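Local atomic coordinates of TsrE (PDB entry 7CWW), a protein that probably acts as a cyclase in the biosynthesis of a thiopeptide antibiotic in Streptomyces laurentii. Residues T3-L9 against S61-E67; E19-D24 against L124-R128; L153-I157 against Y299-M303; H190-E195 against Y339-A344. All coordinates share one frame; numbering follows the deposited sequence. Where two conformers were deposited one is given.

Contact 1: residues T3-L9 against S61-E67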
loop_
_atom_site.group_PDB
_atom_site.type_symbol
_atom_site.label_atom_id
_atom_site.label_comp_id
_atom_site.label_asym_id
_atom_site.label_seq_id
_atom_site.Cartn_x
_atom_site.Cartn_y
_atom_site.Cartn_z
ATOM N N THR A 3 33.328 -2.461 0.254
ATOM C CA THR A 3 33.532 -2.475 1.700
ATOM C C THR A 3 32.322 -3.069 2.392
ATOM O O THR A 3 32.451 -3.904 3.289
ATOM C CB THR A 3 33.789 -1.064 2.257
ATOM O OG1 THR A 3 32.619 -0.255 2.068
ATOM C CG2 THR A 3 34.964 -0.404 1.543
ATOM N N SER A 4 31.141 -2.644 1.961
ATOM C CA SER A 4 29.874 -3.070 2.537
ATOM C C SER A 4 29.258 -4.151 1.666
ATOM O O SER A 4 29.251 -4.041 0.440
ATOM C CB SER A 4 28.909 -1.896 2.674
ATOM O OG SER A 4 29.204 -1.142 3.834
ATOM N N GLU A 5 28.715 -5.177 2.309
ATOM C CA GLU A 5 28.055 -6.281 1.628
ATOM C C GLU A 5 26.564 -6.283 1.929
ATOM O O GLU A 5 26.130 -6.026 3.059
ATOM C CB GLU A 5 28.646 -7.631 2.022
ATOM C CG GLU A 5 29.955 -7.959 1.341
ATOM C CD GLU A 5 30.365 -9.399 1.555
ATOM O OE1 GLU A 5 30.191 -9.901 2.686
ATOM O OE2 GLU A 5 30.854 -10.033 0.595
ATOM N N GLN A 6 25.790 -6.591 0.897
ATOM C CA GLN A 6 24.344 -6.695 1.027
ATOM C C GLN A 6 23.986 -7.935 1.842
ATOM O O GLN A 6 24.430 -9.039 1.516
ATOM C CB GLN A 6 23.722 -6.755 -0.365
ATOM C CG GLN A 6 22.248 -6.483 -0.406
ATOM C CD GLN A 6 21.858 -5.274 0.406
ATOM O OE1 GLN A 6 21.216 -5.407 1.446
ATOM N NE2 GLN A 6 22.228 -4.085 -0.068
ATOM N N LYS A 7 23.218 -7.761 2.918
ATOM C CA LYS A 7 22.740 -8.879 3.722
ATOM C C LYS A 7 21.220 -8.944 3.659
ATOM O O LYS A 7 20.553 -7.933 3.444
ATOM C CB LYS A 7 23.189 -8.768 5.196
ATOM C CG LYS A 7 24.632 -8.345 5.383
ATOM C CD LYS A 7 25.605 -9.438 4.967
ATOM C CE LYS A 7 27.040 -8.974 5.193
ATOM N NZ LYS A 7 28.023 -10.066 4.966
ATOM N N ASP A 8 20.679 -10.142 3.878
ATOM C CA ASP A 8 19.250 -10.416 3.726
ATOM C C ASP A 8 18.912 -11.605 4.613
ATOM O O ASP A 8 19.434 -12.704 4.403
ATOM C CB ASP A 8 18.898 -10.698 2.248
ATOM C CG ASP A 8 17.401 -10.977 2.021
ATOM O OD1 ASP A 8 16.567 -10.651 2.874
ATOM O OD2 ASP A 8 17.053 -11.528 0.959
ATOM N N LEU A 9 18.055 -11.386 5.608
ATOM C CA LEU A 9 17.723 -12.407 6.596
ATOM C C LEU A 9 16.211 -12.530 6.644
ATOM O O LEU A 9 15.520 -11.512 6.717
ATOM C CB LEU A 9 18.278 -12.023 7.985
ATOM C CG LEU A 9 17.732 -12.753 9.209
ATOM C CD1 LEU A 9 17.981 -14.251 9.035
ATOM C CD2 LEU A 9 18.400 -12.261 10.485
ATOM N N SER A 61 26.253 -4.237 5.362
ATOM C CA SER A 61 27.198 -4.219 6.460
ATOM C C SER A 61 28.511 -4.819 5.998
ATOM O O SER A 61 28.534 -5.747 5.187
ATOM C CB SER A 61 26.666 -4.990 7.674
ATOM O OG SER A 61 27.687 -5.166 8.641
ATOM N N ARG A 62 29.600 -4.277 6.527
ATOM C CA ARG A 62 30.916 -4.859 6.324
ATOM C C ARG A 62 31.146 -6.104 7.175
ATOM O O ARG A 62 32.040 -6.897 6.862
ATOM C CB ARG A 62 31.982 -3.807 6.640
ATOM C CG ARG A 62 31.858 -3.242 8.053
ATOM C CD ARG A 62 31.192 -1.873 8.071
ATOM N NE ARG A 62 32.109 -0.804 7.685
ATOM C CZ ARG A 62 33.056 -0.306 8.477
ATOM N NH1 ARG A 62 33.220 -0.783 9.706
ATOM N NH2 ARG A 62 33.844 0.670 8.039
ATOM N N SER A 63 30.347 -6.307 8.224
ATOM C CA SER A 63 30.655 -7.313 9.225
ATOM C C SER A 63 29.722 -8.508 9.096
ATOM O O SER A 63 28.498 -8.332 9.014
ATOM C CB SER A 63 30.552 -6.711 10.638
ATOM O OG SER A 63 30.427 -7.713 11.633
ATOM N N PRO A 64 30.258 -9.732 9.063
ATOM C CA PRO A 64 29.391 -10.915 9.121
ATOM C C PRO A 64 28.737 -11.107 10.477
ATOM O O PRO A 64 27.783 -11.890 10.577
ATOM C CB PRO A 64 30.344 -12.082 8.803
ATOM C CG PRO A 64 31.656 -11.464 8.426
ATOM C CD PRO A 64 31.682 -10.089 9.025
ATOM N N SER A 65 29.204 -10.405 11.510
ATOM C CA SER A 65 28.668 -10.610 12.848
ATOM C C SER A 65 27.228 -10.121 12.972
ATOM O O SER A 65 26.474 -10.646 13.798
ATOM C CB SER A 65 29.563 -9.908 13.876
ATOM O OG SER A 65 30.783 -10.616 14.060
ATOM N N VAL A 66 26.818 -9.146 12.150
ATOM C CA VAL A 66 25.521 -8.502 12.360
ATOM C C VAL A 66 24.385 -9.490 12.141
ATOM O O VAL A 66 23.476 -9.610 12.971
ATOM C CB VAL A 66 25.364 -7.275 11.444
ATOM C CG1 VAL A 66 23.973 -6.696 11.618
ATOM C CG2 VAL A 66 26.418 -6.234 11.762
ATOM N N GLU A 67 24.398 -10.184 11.001
ATOM C CA GLU A 67 23.360 -11.165 10.726
ATOM C C GLU A 67 23.374 -12.283 11.760
ATOM O O GLU A 67 22.319 -12.786 12.161
ATOM C CB GLU A 67 23.559 -11.743 9.324
ATOM C CG GLU A 67 22.458 -12.646 8.871
ATOM C CD GLU A 67 22.715 -13.188 7.480
ATOM O OE1 GLU A 67 23.730 -12.770 6.867
ATOM O OE2 GLU A 67 21.913 -14.032 7.016
HETATM O O HOH W 1 22.593 -12.500 4.131
#

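Contact 2: residues E19-D24 against L124-R128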
loop_
_atom_site.group_PDB
_atom_site.type_symbol
_atom_site.label_atom_id
_atom_site.label_comp_id
_atom_site.label_asym_id
_atom_site.label_seq_id
_atom_site.Cartn_x
_atom_site.Cartn_y
_atom_site.Cartn_z
ATOM N N GLU A 19 6.240 -8.904 14.801
ATOM C CA GLU A 19 6.160 -7.560 15.354
ATOM C C GLU A 19 6.986 -7.455 16.631
ATOM O O GLU A 19 7.778 -6.519 16.793
ATOM C CB GLU A 19 4.691 -7.205 15.603
ATOM C CG GLU A 19 4.438 -5.827 16.186
ATOM C CD GLU A 19 2.947 -5.539 16.311
ATOM O OE1 GLU A 19 2.210 -5.782 15.322
ATOM O OE2 GLU A 19 2.515 -5.110 17.408
ATOM N N ASP A 20 6.808 -8.412 17.554
ATOM C CA ASP A 20 7.606 -8.445 18.784
ATOM C C ASP A 20 9.104 -8.447 18.479
ATOM O O ASP A 20 9.873 -7.685 19.075
ATOM C CB ASP A 20 7.247 -9.681 19.618
ATOM C CG ASP A 20 5.822 -9.644 20.154
ATOM O OD1 ASP A 20 5.306 -8.541 20.449
ATOM O OD2 ASP A 20 5.219 -10.730 20.286
ATOM N N LEU A 21 9.539 -9.323 17.564
ATOM C CA LEU A 21 10.959 -9.394 17.217
ATOM C C LEU A 21 11.448 -8.084 16.624
ATOM O O LEU A 21 12.568 -7.633 16.901
ATOM C CB LEU A 21 11.198 -10.531 16.225
ATOM C CG LEU A 21 11.065 -11.939 16.776
ATOM C CD1 LEU A 21 11.086 -12.943 15.626
ATOM C CD2 LEU A 21 12.198 -12.181 17.762
ATOM N N LEU A 22 10.629 -7.470 15.784
ATOM C CA LEU A 22 11.016 -6.215 15.155
ATOM C C LEU A 22 11.200 -5.112 16.193
ATOM O O LEU A 22 12.232 -4.426 16.212
ATOM C CB LEU A 22 9.953 -5.841 14.125
ATOM C CG LEU A 22 10.158 -4.692 13.152
ATOM C CD1 LEU A 22 11.498 -4.782 12.436
ATOM C CD2 LEU A 22 9.018 -4.758 12.152
ATOM N N LEU A 23 10.211 -4.930 17.072
ATOM C CA LEU A 23 10.262 -3.818 18.018
ATOM C C LEU A 23 11.228 -4.071 19.164
ATOM O O LEU A 23 11.832 -3.121 19.678
ATOM C CB LEU A 23 8.874 -3.533 18.587
ATOM C CG LEU A 23 7.790 -3.197 17.562
ATOM C CD1 LEU A 23 6.444 -2.990 18.257
ATOM C CD2 LEU A 23 8.200 -1.967 16.792
ATOM N N ASP A 24 11.375 -5.322 19.594
ATOM C CA ASP A 24 12.130 -5.615 20.806
ATOM C C ASP A 24 13.529 -6.161 20.556
ATOM O O ASP A 24 14.368 -6.077 21.455
ATOM C CB ASP A 24 11.352 -6.606 21.682
ATOM C CG ASP A 24 9.999 -6.051 22.114
ATOM O OD1 ASP A 24 9.826 -4.806 22.087
ATOM O OD2 ASP A 24 9.116 -6.854 22.476
ATOM N N LEU A 124 3.749 1.005 14.616
ATOM C CA LEU A 124 3.556 -0.244 15.352
ATOM C C LEU A 124 3.628 -0.023 16.863
ATOM O O LEU A 124 2.785 -0.529 17.614
ATOM C CB LEU A 124 4.597 -1.276 14.913
ATOM C CG LEU A 124 4.471 -1.648 13.429
ATOM C CD1 LEU A 124 5.582 -2.597 13.024
ATOM C CD2 LEU A 124 3.089 -2.253 13.142
ATOM N N ARG A 125 4.636 0.722 17.333
ATOM C CA ARG A 125 4.781 0.926 18.772
ATOM C C ARG A 125 3.586 1.668 19.348
ATOM O O ARG A 125 3.122 1.356 20.452
ATOM C CB ARG A 125 6.064 1.699 19.084
ATOM C CG ARG A 125 7.334 0.929 18.844
ATOM C CD ARG A 125 8.537 1.606 19.502
ATOM N NE ARG A 125 9.682 0.701 19.520
ATOM C CZ ARG A 125 10.712 0.794 18.688
ATOM N NH1 ARG A 125 11.711 -0.076 18.774
ATOM N NH2 ARG A 125 10.745 1.765 17.781
ATOM N N ALA A 126 3.088 2.671 18.625
ATOM C CA ALA A 126 1.982 3.479 19.130
ATOM C C ALA A 126 0.673 2.708 19.176
ATOM O O ALA A 126 -0.242 3.105 19.900
ATOM C CB ALA A 126 1.798 4.729 18.268
ATOM N N THR A 127 0.556 1.631 18.407
ATOM C CA THR A 127 -0.693 0.894 18.310
ATOM C C THR A 127 -0.533 -0.547 18.752
ATOM O O THR A 127 -1.441 -1.355 18.530
ATOM C CB THR A 127 -1.234 0.953 16.880
ATOM O OG1 THR A 127 -0.275 0.385 15.978
ATOM C CG2 THR A 127 -1.511 2.399 16.482
ATOM N N ARG A 128 0.595 -0.878 19.379
ATOM C CA ARG A 128 0.875 -2.233 19.822
ATOM C C ARG A 128 -0.279 -2.783 20.654
ATOM O O ARG A 128 -0.724 -2.155 21.618
ATOM C CB ARG A 128 2.171 -2.242 20.633
ATOM C CG ARG A 128 2.806 -3.585 20.744
ATOM C CD ARG A 128 4.218 -3.461 21.277
ATOM N NE ARG A 128 4.911 -4.738 21.237
ATOM C CZ ARG A 128 6.175 -4.914 21.601
ATOM N NH1 ARG A 128 6.896 -3.891 22.046
ATOM N NH2 ARG A 128 6.715 -6.122 21.514
HETATM O O HOH W 2 3.324 -6.565 19.755
#

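Contact 3: residues L153-I157 against Y299-M303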
loop_
_atom_site.group_PDB
_atom_site.type_symbol
_atom_site.label_atom_id
_atom_site.label_comp_id
_atom_site.label_asym_id
_atom_site.label_seq_id
_atom_site.Cartn_x
_atom_site.Cartn_y
_atom_site.Cartn_z
ATOM N N LEU A 153 -1.726 14.176 -10.660
ATOM C CA LEU A 153 -2.296 13.351 -11.712
ATOM C C LEU A 153 -2.301 14.121 -13.031
ATOM O O LEU A 153 -2.055 15.334 -13.058
ATOM C CB LEU A 153 -3.710 12.933 -11.308
ATOM C CG LEU A 153 -3.783 11.884 -10.200
ATOM C CD1 LEU A 153 -5.214 11.650 -9.746
ATOM C CD2 LEU A 153 -3.170 10.570 -10.689
ATOM N N PRO A 154 -2.559 13.444 -14.151
ATOM C CA PRO A 154 -2.848 14.164 -15.390
ATOM C C PRO A 154 -3.967 15.165 -15.164
ATOM O O PRO A 154 -4.940 14.862 -14.454
ATOM C CB PRO A 154 -3.285 13.056 -16.361
ATOM C CG PRO A 154 -2.716 11.812 -15.810
ATOM C CD PRO A 154 -2.666 11.979 -14.322
ATOM N N PRO A 155 -3.856 16.364 -15.742
ATOM C CA PRO A 155 -4.844 17.423 -15.474
ATOM C C PRO A 155 -6.286 17.012 -15.716
ATOM O O PRO A 155 -7.189 17.504 -15.028
ATOM C CB PRO A 155 -4.417 18.534 -16.440
ATOM C CG PRO A 155 -2.958 18.310 -16.629
ATOM C CD PRO A 155 -2.790 16.821 -16.648
ATOM N N SER A 156 -6.541 16.111 -16.666
ATOM C CA SER A 156 -7.921 15.728 -16.920
ATOM C C SER A 156 -8.515 14.896 -15.785
ATOM O O SER A 156 -9.740 14.739 -15.732
ATOM C CB SER A 156 -8.008 14.970 -18.244
ATOM O OG SER A 156 -6.993 13.980 -18.294
ATOM N N ILE A 157 -7.698 14.377 -14.871
ATOM C CA ILE A 157 -8.237 13.691 -13.699
ATOM C C ILE A 157 -7.855 14.446 -12.426
ATOM O O ILE A 157 -8.576 14.396 -11.421
ATOM C CB ILE A 157 -7.773 12.219 -13.655
ATOM C CG1 ILE A 157 -8.536 11.436 -12.588
ATOM C CG2 ILE A 157 -6.303 12.117 -13.407
ATOM C CD1 ILE A 157 -9.739 10.711 -13.134
ATOM N N TYR A 299 -10.197 7.400 -23.900
ATOM C CA TYR A 299 -9.161 8.303 -23.421
ATOM C C TYR A 299 -8.743 7.955 -21.998
ATOM O O TYR A 299 -7.549 7.858 -21.687
ATOM C CB TYR A 299 -9.665 9.743 -23.505
ATOM C CG TYR A 299 -8.767 10.711 -22.790
ATOM C CD1 TYR A 299 -7.567 11.104 -23.356
ATOM C CD2 TYR A 299 -9.109 11.220 -21.540
ATOM C CE1 TYR A 299 -6.732 11.985 -22.707
ATOM C CE2 TYR A 299 -8.275 12.102 -20.879
ATOM C CZ TYR A 299 -7.090 12.483 -21.475
ATOM O OH TYR A 299 -6.242 13.356 -20.842
ATOM N N TYR A 300 -9.726 7.772 -21.115
ATOM C CA TYR A 300 -9.454 7.363 -19.741
ATOM C C TYR A 300 -8.624 6.078 -19.699
ATOM O O TYR A 300 -7.637 5.986 -18.957
ATOM C CB TYR A 300 -10.793 7.199 -19.021
ATOM C CG TYR A 300 -10.774 6.631 -17.624
ATOM C CD1 TYR A 300 -11.033 5.279 -17.405
ATOM C CD2 TYR A 300 -10.564 7.454 -16.516
ATOM C CE1 TYR A 300 -11.046 4.748 -16.128
ATOM C CE2 TYR A 300 -10.572 6.934 -15.232
ATOM C CZ TYR A 300 -10.816 5.576 -15.043
ATOM O OH TYR A 300 -10.827 5.034 -13.772
ATOM N N GLN A 301 -8.997 5.084 -20.514
ATOM C CA GLN A 301 -8.248 3.829 -20.559
ATOM C C GLN A 301 -6.788 4.070 -20.929
ATOM O O GLN A 301 -5.876 3.565 -20.265
ATOM C CB GLN A 301 -8.901 2.861 -21.547
ATOM C CG GLN A 301 -10.158 2.187 -21.021
ATOM C CD GLN A 301 -10.857 1.360 -22.081
ATOM O OE1 GLN A 301 -10.214 0.811 -22.979
ATOM N NE2 GLN A 301 -12.181 1.277 -21.993
ATOM N N GLY A 302 -6.545 4.845 -21.990
ATOM C CA GLY A 302 -5.173 5.112 -22.396
ATOM C C GLY A 302 -4.393 5.871 -21.343
ATOM O O GLY A 302 -3.209 5.605 -21.119
ATOM N N MET A 303 -5.055 6.822 -20.678
ATOM C CA MET A 303 -4.405 7.633 -19.652
ATOM C C MET A 303 -3.892 6.768 -18.504
ATOM O O MET A 303 -2.753 6.928 -18.048
ATOM C CB MET A 303 -5.393 8.686 -19.145
ATOM C CG MET A 303 -4.877 9.572 -18.029
ATOM S SD MET A 303 -6.231 10.488 -17.267
ATOM C CE MET A 303 -7.028 9.191 -16.326
#

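Contact 4: residues H190-E195 against Y339-A344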
loop_
_atom_site.group_PDB
_atom_site.type_symbol
_atom_site.label_atom_id
_atom_site.label_comp_id
_atom_site.label_asym_id
_atom_site.label_seq_id
_atom_site.Cartn_x
_atom_site.Cartn_y
_atom_site.Cartn_z
ATOM N N HIS A 190 -18.908 -6.866 2.637
ATOM C CA HIS A 190 -18.312 -5.539 2.790
ATOM C C HIS A 190 -19.385 -4.489 3.048
ATOM O O HIS A 190 -19.212 -3.607 3.897
ATOM C CB HIS A 190 -17.497 -5.183 1.548
ATOM C CG HIS A 190 -16.142 -5.815 1.524
ATOM N ND1 HIS A 190 -15.869 -6.974 0.828
ATOM C CD2 HIS A 190 -14.988 -5.465 2.139
ATOM C CE1 HIS A 190 -14.602 -7.306 1.008
ATOM N NE2 HIS A 190 -14.045 -6.403 1.795
ATOM N N ALA A 191 -20.506 -4.574 2.330
ATOM C CA ALA A 191 -21.568 -3.590 2.521
ATOM C C ALA A 191 -22.163 -3.688 3.921
ATOM O O ALA A 191 -22.443 -2.665 4.555
ATOM C CB ALA A 191 -22.645 -3.767 1.454
ATOM N N GLN A 192 -22.342 -4.913 4.424
ATOM C CA GLN A 192 -22.765 -5.120 5.809
ATOM C C GLN A 192 -21.819 -4.433 6.791
ATOM O O GLN A 192 -22.261 -3.809 7.765
ATOM C CB GLN A 192 -22.833 -6.623 6.113
ATOM C CG GLN A 192 -24.211 -7.247 5.978
ATOM C CD GLN A 192 -24.159 -8.740 5.660
ATOM O OE1 GLN A 192 -23.312 -9.473 6.181
ATOM N NE2 GLN A 192 -25.077 -9.197 4.812
ATOM N N ARG A 193 -20.512 -4.550 6.553
ATOM C CA ARG A 193 -19.529 -3.904 7.419
ATOM C C ARG A 193 -19.633 -2.379 7.348
ATOM O O ARG A 193 -19.500 -1.692 8.369
ATOM C CB ARG A 193 -18.128 -4.368 7.031
ATOM C CG ARG A 193 -17.008 -3.724 7.818
ATOM C CD ARG A 193 -15.894 -4.728 8.026
ATOM N NE ARG A 193 -16.339 -5.807 8.899
ATOM C CZ ARG A 193 -15.747 -6.991 8.986
ATOM N NH1 ARG A 193 -14.682 -7.254 8.243
ATOM N NH2 ARG A 193 -16.225 -7.914 9.814
ATOM N N TYR A 194 -19.866 -1.831 6.154
ATOM C CA TYR A 194 -19.999 -0.381 6.036
ATOM C C TYR A 194 -21.197 0.131 6.829
ATOM O O TYR A 194 -21.100 1.159 7.509
ATOM C CB TYR A 194 -20.120 0.040 4.572
ATOM C CG TYR A 194 -20.317 1.538 4.426
ATOM C CD1 TYR A 194 -19.286 2.423 4.742
ATOM C CD2 TYR A 194 -21.540 2.070 4.020
ATOM C CE1 TYR A 194 -19.454 3.795 4.635
ATOM C CE2 TYR A 194 -21.723 3.462 3.917
ATOM C CZ TYR A 194 -20.666 4.309 4.223
ATOM O OH TYR A 194 -20.806 5.676 4.135
ATOM N N GLU A 195 -22.333 -0.580 6.763
ATOM C CA GLU A 195 -23.518 -0.160 7.513
ATOM C C GLU A 195 -23.224 -0.033 9.002
ATOM O O GLU A 195 -23.698 0.903 9.658
ATOM C CB GLU A 195 -24.673 -1.140 7.297
ATOM C CG GLU A 195 -24.975 -1.480 5.856
ATOM C CD GLU A 195 -25.651 -0.344 5.127
ATOM O OE1 GLU A 195 -26.741 0.081 5.562
ATOM O OE2 GLU A 195 -25.088 0.132 4.118
ATOM N N TYR A 339 -12.729 -0.452 0.593
ATOM C CA TYR A 339 -14.175 -0.417 0.409
ATOM C C TYR A 339 -14.818 0.630 1.313
ATOM O O TYR A 339 -15.666 1.411 0.869
ATOM C CB TYR A 339 -14.768 -1.802 0.683
ATOM C CG TYR A 339 -16.268 -1.835 0.494
ATOM C CD1 TYR A 339 -16.824 -2.090 -0.756
ATOM C CD2 TYR A 339 -17.124 -1.587 1.556
ATOM C CE1 TYR A 339 -18.198 -2.108 -0.942
ATOM C CE2 TYR A 339 -18.495 -1.594 1.381
ATOM C CZ TYR A 339 -19.027 -1.856 0.133
ATOM O OH TYR A 339 -20.393 -1.860 -0.037
ATOM N N LEU A 340 -14.443 0.635 2.593
ATOM C CA LEU A 340 -15.002 1.592 3.543
ATOM C C LEU A 340 -14.711 3.026 3.128
ATOM O O LEU A 340 -15.576 3.900 3.248
ATOM C CB LEU A 340 -14.437 1.333 4.943
ATOM C CG LEU A 340 -14.779 -0.013 5.589
ATOM C CD1 LEU A 340 -14.145 -0.074 6.968
ATOM C CD2 LEU A 340 -16.275 -0.261 5.658
ATOM N N ILE A 341 -13.491 3.291 2.658
ATOM C CA ILE A 341 -13.141 4.636 2.216
ATOM C C ILE A 341 -13.979 5.043 1.011
ATOM O O ILE A 341 -14.493 6.168 0.938
ATOM C CB ILE A 341 -11.639 4.722 1.899
ATOM C CG1 ILE A 341 -10.836 4.575 3.189
ATOM C CG2 ILE A 341 -11.327 6.065 1.180
ATOM C CD1 ILE A 341 -9.348 4.429 2.988
ATOM N N ALA A 342 -14.086 4.153 0.021
ATOM C CA ALA A 342 -14.837 4.482 -1.185
ATOM C C ALA A 342 -16.302 4.770 -0.858
ATOM O O ALA A 342 -16.867 5.770 -1.317
ATOM C CB ALA A 342 -14.720 3.340 -2.203
ATOM N N ARG A 343 -16.929 3.908 -0.049
ATOM C CA ARG A 343 -18.335 4.109 0.296
ATOM C C ARG A 343 -18.524 5.396 1.084
ATOM O O ARG A 343 -19.495 6.128 0.867
ATOM C CB ARG A 343 -18.866 2.918 1.105
ATOM C CG ARG A 343 -19.048 1.623 0.321
ATOM C CD ARG A 343 -20.213 1.679 -0.652
ATOM N NE ARG A 343 -21.447 2.144 -0.029
ATOM C CZ ARG A 343 -22.316 1.376 0.619
ATOM N NH1 ARG A 343 -22.109 0.064 0.757
ATOM N NH2 ARG A 343 -23.404 1.927 1.132
ATOM N N ALA A 344 -17.615 5.687 2.017
ATOM C CA ALA A 344 -17.749 6.914 2.796
ATOM C C ALA A 344 -17.591 8.153 1.917
ATOM O O ALA A 344 -18.344 9.125 2.069
ATOM C CB ALA A 344 -16.740 6.925 3.941
#

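Contact 1: residues T3-L9 against S61-E67
Glu5 and Ser61 meet as a hydrogen-bonded antiparallel pair, the last rung where strand 5-11 runs beside the end of strand 52-61. Glu5 N donates to Ser61 O over 2.9 Å with an N-H...O angle of 162°, and the return bond from Ser61 N to Glu5 O is also 2.9 Å. Past this rung the second strand turns off: Ser61 OG accepts from Ser63 N in an ST turn, and Ser63 OG in turn takes the N-H of Ser65, a capping bond at the approach to helix 65-78. Lys7 spans the resulting corner. Its CB points toward 61-67; a first torsion of -43° sets CG beside the backbone N, and a chi2 of -71° bends the chain at CD, beyond which it runs extended. CD passes 4.3 Å from Glu67 OE1. CE lies over the backbone of the turn, 3.6 Å from Ser61 O and 4.1 Å from Ser63 O. At the tip, NZ forms a salt bridge of 3.2 Å with Glu5 OE1, on the anti side and somewhat out of the carboxylate plane; the pairing stays within the strand. Glu67, with its chain extended, is tied to the strand through a water: this accepts from Asp8 N at 3.0 Å and donates to Glu67 OE1 at 3.0 Å. Backbone bonds of Lys7 with Phe59 and Leu9 with Leu57 continue the pairing to strand 52-61, the middle strand; 5-11 is an outermost one. Leu9 rests on Leu70 and Lys71 of helix 65-78.

Contact 2: residues E19-D24 against L124-R128
Leu23 lies against Arg125 with CA atoms 7.3 Å apart, and Glu19 against Leu124 at 7.8 Å, so one turn of helix 15-35 flanks the C-terminal end of helix 106-127. The motif is helix-on-helix packing closed by a salt-bridge network of Asp20, Asp24 and Arg128. Leu23 supplies the apolar centre, its two methyls parted between two arginines: CD2 meets Arg125 CG at 3.7 Å and stands over one face of that guanidinium, while CD1 stands over a face of the Arg128 guanidinium. Leu124 CB packs against the same leucine, and its CD1 crosses to Leu22. Arg128 has CG anti to the backbone N (chi1 -160°) and an extended chain, which carries its charge across to the neighbouring helix. There it grips Asp24 end-on, NH1 to OD1 at 3.1 Å and NH2 to OD2 at 2.7 Å, although the carboxylate plane is turned 40° from that of the guanidinium. NH2 also bonds Asp20 OD1 at 3.0 Å, nearly straight at 173° and in the guanidinium plane; two acids one helical turn apart thus hold the group's rotation. Arg125 NH1 reaches the backbone instead, donating to a lone pair of Leu23 O over 3.2 Å. Glu19 sends OE1 to Arg134 of helix 131-149, and Leu22 continues onto Trp42 and Tyr44 of the sheet. The N-H on NE of Arg128 goes to a water 2.8 Å away that lies in the guanidinium plane, between the carboxylates of Glu19 and Asp20.

Contact 3: residues L153-I157 against Y299-M303
Ser156 OG and Tyr299 OH make the tight end of this contact, a hydrogen bond of 2.7 Å in which either hydroxyl could be the donor. The serine oxygen comes to the tyrosine ring at its edge, near the ring plane, and also lies 3.4 Å from Tyr299 CE2. It gets there because a chi1 of 47° sets OG between the backbone N and the carbonyl carbon, on the flank of the short helix 155-158 that faces helix 298-306. Beside it, Met303 lies along three residues of 153-157. Its CG touches Pro154 CG at 3.8 Å, SD lies 3.7 Å from Ser156 OG, and a bend at chi3 of 74° turns CE to Ile157 CB at 4.1 Å. Two conformers of Met303 were deposited, so the places of its sulfur and methyl hold for one of them. Pro154 is the N-cap of the short helix, and its O accepts from Ile157 N. The other end is looser: Ile157 CD1 approaches only the edge of the Tyr300 ring, at 4.4 Å from CE2. Among the touching residues Tyr299 alone is partly exposed, and it marks the outer border; the other five are buried. The whole is plain packing of a helix start against a helix flank, close to a bound polyethylene glycol chain that touches Leu153. Leu153 also packs on Phe310 of helix 308-326 and Ala164 of helix 163-177, Ile157 reaches Leu167, and Val360 of the C-terminal tail leans on both Ile157 and Tyr299.

Contact 4: residues H190-E195 against Y339-A344
The Tyr339 ring is sandwiched: His190 CB sits over the centre of one face, 3.6 Å from the centroid and 9° off the normal, a CH-pi contact, while Arg343 CG lies 3.4 Å above the opposite face, toward the rim. Tyr194 CB comes to the edge of that ring. The Tyr194 ring takes Arg343 CB over one face in a second CH-pi contact, 3.6 Å from its centroid. Arg343 curls back through bends at chi2 and chi3, so its guanidinium receives Tyr194 CD2 over a face, NH2 being 3.4 Å from that carbon; ring and guanidinium planes stand 48° apart. At the guanidinium edge are Ala191 CB and Tyr339 OH, and the latter accepts from NH1 at 2.7 Å, in plane. Tyr194 is a knob in a hole made by Tyr339, Leu340, Arg343 and Ala344, with Leu340 CD2 3.7 Å from Tyr194 CA. The axes of 190-195 and 339-344, parts of helices 183-211 and 331-349, pass 10.0 Å apart at a crossing angle of -63°. Glu195 OE2 to Arg343 NH2 is a long salt bridge of 3.9 Å; the other oxygen pairs with Arg198. Tyr194 OH bonds to Glu347, and His190 ND1 to Thr186 O. With no hydrogen bond between the segments, the contact probably relies mainly on CH-pi and apolar packing, with the long ion pair at its rim; the Arg343-Tyr339 bond probably steadies those two side chains against each other.

Overall arrangement
Contacts 1 and 2 lie in the part of the chain that carries the sheet, their segments alternating in sequence and their nearest atoms about 9 Å apart; strand 5-11 leads on into helix 15-35. Contacts 3 and 4 belong to the helical remainder, also alternating, with centres about 27 Å apart. Contacts 1 and 3 stand on opposite sides of the chain's centre. The chemistry differs with place, though not with burial alone: contact 1, at the surface, uses backbone bonds and a water; contact 2, partly buried, uses multiple salt bridges around a leucine; contact 3, buried, has one hydroxyl pair amid apolar packing; contact 4, partly buried, relies on aromatic faces and a single long ion pair.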